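Local coordinates for protein vanadium-dependent bromoperoxidase (Corallina officinalis, PDB 1QHB) that catalyses the halogenation of organic substrates with hydrogen peroxide and bromide, using bound vanadate, and assembles as a homododecamer, at residues D133-D138 with A387-K392. Sequence-based numbering, arbitrary orientation.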
loop_
_atom_site.group_PDB
_atom_site.type_symbol
_atom_site.label_atom_id
_atom_site.label_comp_id
_atom_site.label_asym_id
_atom_site.label_seq_id
_atom_site.Cartn_x
_atom_site.Cartn_y
_atom_site.Cartn_z
ATOM N N ASP A 133 -6.923 -21.375 13.793
ATOM C CA ASP A 133 -7.927 -22.121 13.057
ATOM C C ASP A 133 -8.274 -21.233 11.852
ATOM O O ASP A 133 -8.259 -20.023 12.010
ATOM C CB ASP A 133 -9.233 -22.375 13.824
ATOM C CG ASP A 133 -9.920 -23.628 13.289
ATOM O OD1 ASP A 133 -10.653 -23.521 12.310
ATOM O OD2 ASP A 133 -9.687 -24.753 13.821
ATOM N N LEU A 134 -8.664 -21.852 10.755
ATOM C CA LEU A 134 -9.051 -21.190 9.553
ATOM C C LEU A 134 -10.452 -20.589 9.611
ATOM O O LEU A 134 -10.819 -19.736 8.770
ATOM C CB LEU A 134 -8.883 -22.158 8.359
ATOM C CG LEU A 134 -7.456 -22.648 8.084
ATOM C CD1 LEU A 134 -7.418 -23.431 6.772
ATOM C CD2 LEU A 134 -6.404 -21.540 8.049
ATOM N N GLU A 135 -11.264 -20.965 10.600
ATOM C CA GLU A 135 -12.616 -20.366 10.639
ATOM C C GLU A 135 -13.063 -20.170 12.063
ATOM O O GLU A 135 -12.642 -20.925 12.967
ATOM C CB GLU A 135 -13.615 -21.221 9.877
ATOM C CG GLU A 135 -13.921 -22.570 10.500
ATOM C CD GLU A 135 -14.888 -23.441 9.754
ATOM O OE1 GLU A 135 -15.376 -23.073 8.642
ATOM O OE2 GLU A 135 -15.184 -24.537 10.273
ATOM N N GLY A 136 -13.954 -19.227 12.276
ATOM C CA GLY A 136 -14.461 -18.974 13.633
ATOM C C GLY A 136 -13.549 -18.109 14.470
ATOM O O GLY A 136 -12.416 -17.785 14.115
ATOM N N PRO A 137 -14.053 -17.679 15.628
ATOM C CA PRO A 137 -13.267 -16.898 16.559
ATOM C C PRO A 137 -11.997 -17.600 17.008
ATOM O O PRO A 137 -12.026 -18.837 17.264
ATOM C CB PRO A 137 -14.159 -16.736 17.778
ATOM C CG PRO A 137 -15.507 -17.105 17.322
ATOM C CD PRO A 137 -15.406 -18.021 16.155
ATOM N N ASP A 138 -10.922 -16.816 17.074
ATOM C CA ASP A 138 -9.642 -17.440 17.517
ATOM C C ASP A 138 -9.872 -17.951 18.937
ATOM O O ASP A 138 -10.594 -17.345 19.708
ATOM C CB ASP A 138 -8.461 -16.465 17.404
ATOM C CG ASP A 138 -7.193 -16.941 18.077
ATOM O OD1 ASP A 138 -6.580 -17.879 17.499
ATOM O OD2 ASP A 138 -6.703 -16.492 19.131
ATOM N N ALA A 387 -16.929 -28.799 16.367
ATOM C CA ALA A 387 -16.395 -29.363 17.600
ATOM C C ALA A 387 -14.953 -29.049 17.901
ATOM O O ALA A 387 -14.604 -28.736 19.048
ATOM C CB ALA A 387 -16.651 -30.866 17.672
ATOM N N THR A 388 -14.037 -29.146 16.953
ATOM C CA THR A 388 -12.617 -28.890 17.251
ATOM C C THR A 388 -12.336 -27.417 17.413
ATOM O O THR A 388 -11.515 -27.037 18.253
ATOM C CB THR A 388 -11.726 -29.507 16.164
ATOM O OG1 THR A 388 -12.287 -29.150 14.880
ATOM C CG2 THR A 388 -11.695 -31.011 16.331
ATOM N N ARG A 389 -13.198 -26.541 16.847
ATOM C CA ARG A 389 -12.997 -25.107 17.037
ATOM C C ARG A 389 -13.357 -24.771 18.482
ATOM O O ARG A 389 -12.648 -23.988 19.116
ATOM C CB ARG A 389 -13.822 -24.299 16.050
ATOM C CG ARG A 389 -13.212 -24.248 14.682
ATOM C CD ARG A 389 -13.648 -25.369 13.755
ATOM N NE ARG A 389 -12.813 -25.356 12.541
ATOM C CZ ARG A 389 -12.738 -26.388 11.698
ATOM N NH1 ARG A 389 -13.383 -27.532 11.899
ATOM N NH2 ARG A 389 -11.954 -26.243 10.617
ATOM N N ALA A 390 -14.454 -25.334 18.957
ATOM C CA ALA A 390 -14.859 -25.103 20.356
ATOM C C ALA A 390 -13.875 -25.675 21.362
ATOM O O ALA A 390 -13.613 -25.070 22.392
ATOM C CB ALA A 390 -16.245 -25.727 20.559
ATOM N N LEU A 391 -13.275 -26.843 21.035
ATOM C CA LEU A 391 -12.333 -27.467 21.967
ATOM C C LEU A 391 -11.073 -26.612 22.098
ATOM O O LEU A 391 -10.541 -26.496 23.214
ATOM C CB LEU A 391 -11.940 -28.902 21.572
ATOM C CG LEU A 391 -13.021 -29.965 21.726
ATOM C CD1 LEU A 391 -12.611 -31.227 20.966
ATOM C CD2 LEU A 391 -13.168 -30.216 23.220
ATOM N N LYS A 392 -10.627 -25.992 21.020
ATOM C CA LYS A 392 -9.451 -25.148 21.078
ATOM C C LYS A 392 -9.704 -24.004 22.037
ATOM O O LYS A 392 -8.849 -23.761 22.892
ATOM C CB LYS A 392 -8.997 -24.609 19.720
ATOM C CG LYS A 392 -8.288 -25.644 18.828
ATOM C CD LYS A 392 -8.178 -25.105 17.408
ATOM C CE LYS A 392 -7.901 -26.224 16.404
ATOM N NZ LYS A 392 -7.492 -25.574 15.107
HETATM O O HOH W 1 -10.357 -27.589 13.750
HETATM O O HOH W 2 -11.975 -21.297 19.035
#
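Asp133 OD1 is gripped by two donors, Arg389 NE from the helix at 2.8 Å and, within its own loop, the backbone N of Glu135 at 3.1 Å. The backbone bond takes the anti lone pair and closes an Asx turn; the arginine comes in on the syn side, 35° out of the carboxylate plane, with the guanidinium turned steeply against the carboxylate. The other oxygen, Asp133 OD2, forms a salt bridge with Lys392 NZ at 2.7 Å and accepts from a water that also hydrogen-bonds Thr388 OG1. Asp133 sets CG anti to its own N (chi1 -154°), which sends the carboxylate between these two cations, one helical turn apart. Lys392 reaches it with a chain extended beyond CG, and its NZ also bonds Phe132 O. Arg389 is instead bent at chi2, and its guanidinium lies between Glu135 OE2, over one face 3.4 Å from CZ, and the same bridging water over the opposite face. No N-H of Arg389 points at Glu135 OE2, so this ion pair rests on charge alone; Glu135 OE1 bonds Gln574. Arg389 NH1 bonds Glu385 O and forms a salt bridge with Glu385 of a second subunit. With an alanine in place of Asp133, Lys392 would probably be left without its carboxylate mate in a largely buried setting, and the turn would lose its side-chain acceptor. The whole is a buried salt-bridge network built on an Asx turn, joining the loop before helix 153-167 to helix 376-402, the helix that also carries the vanadate-site residue Lys398, beside a subunit interface of the dodecamer.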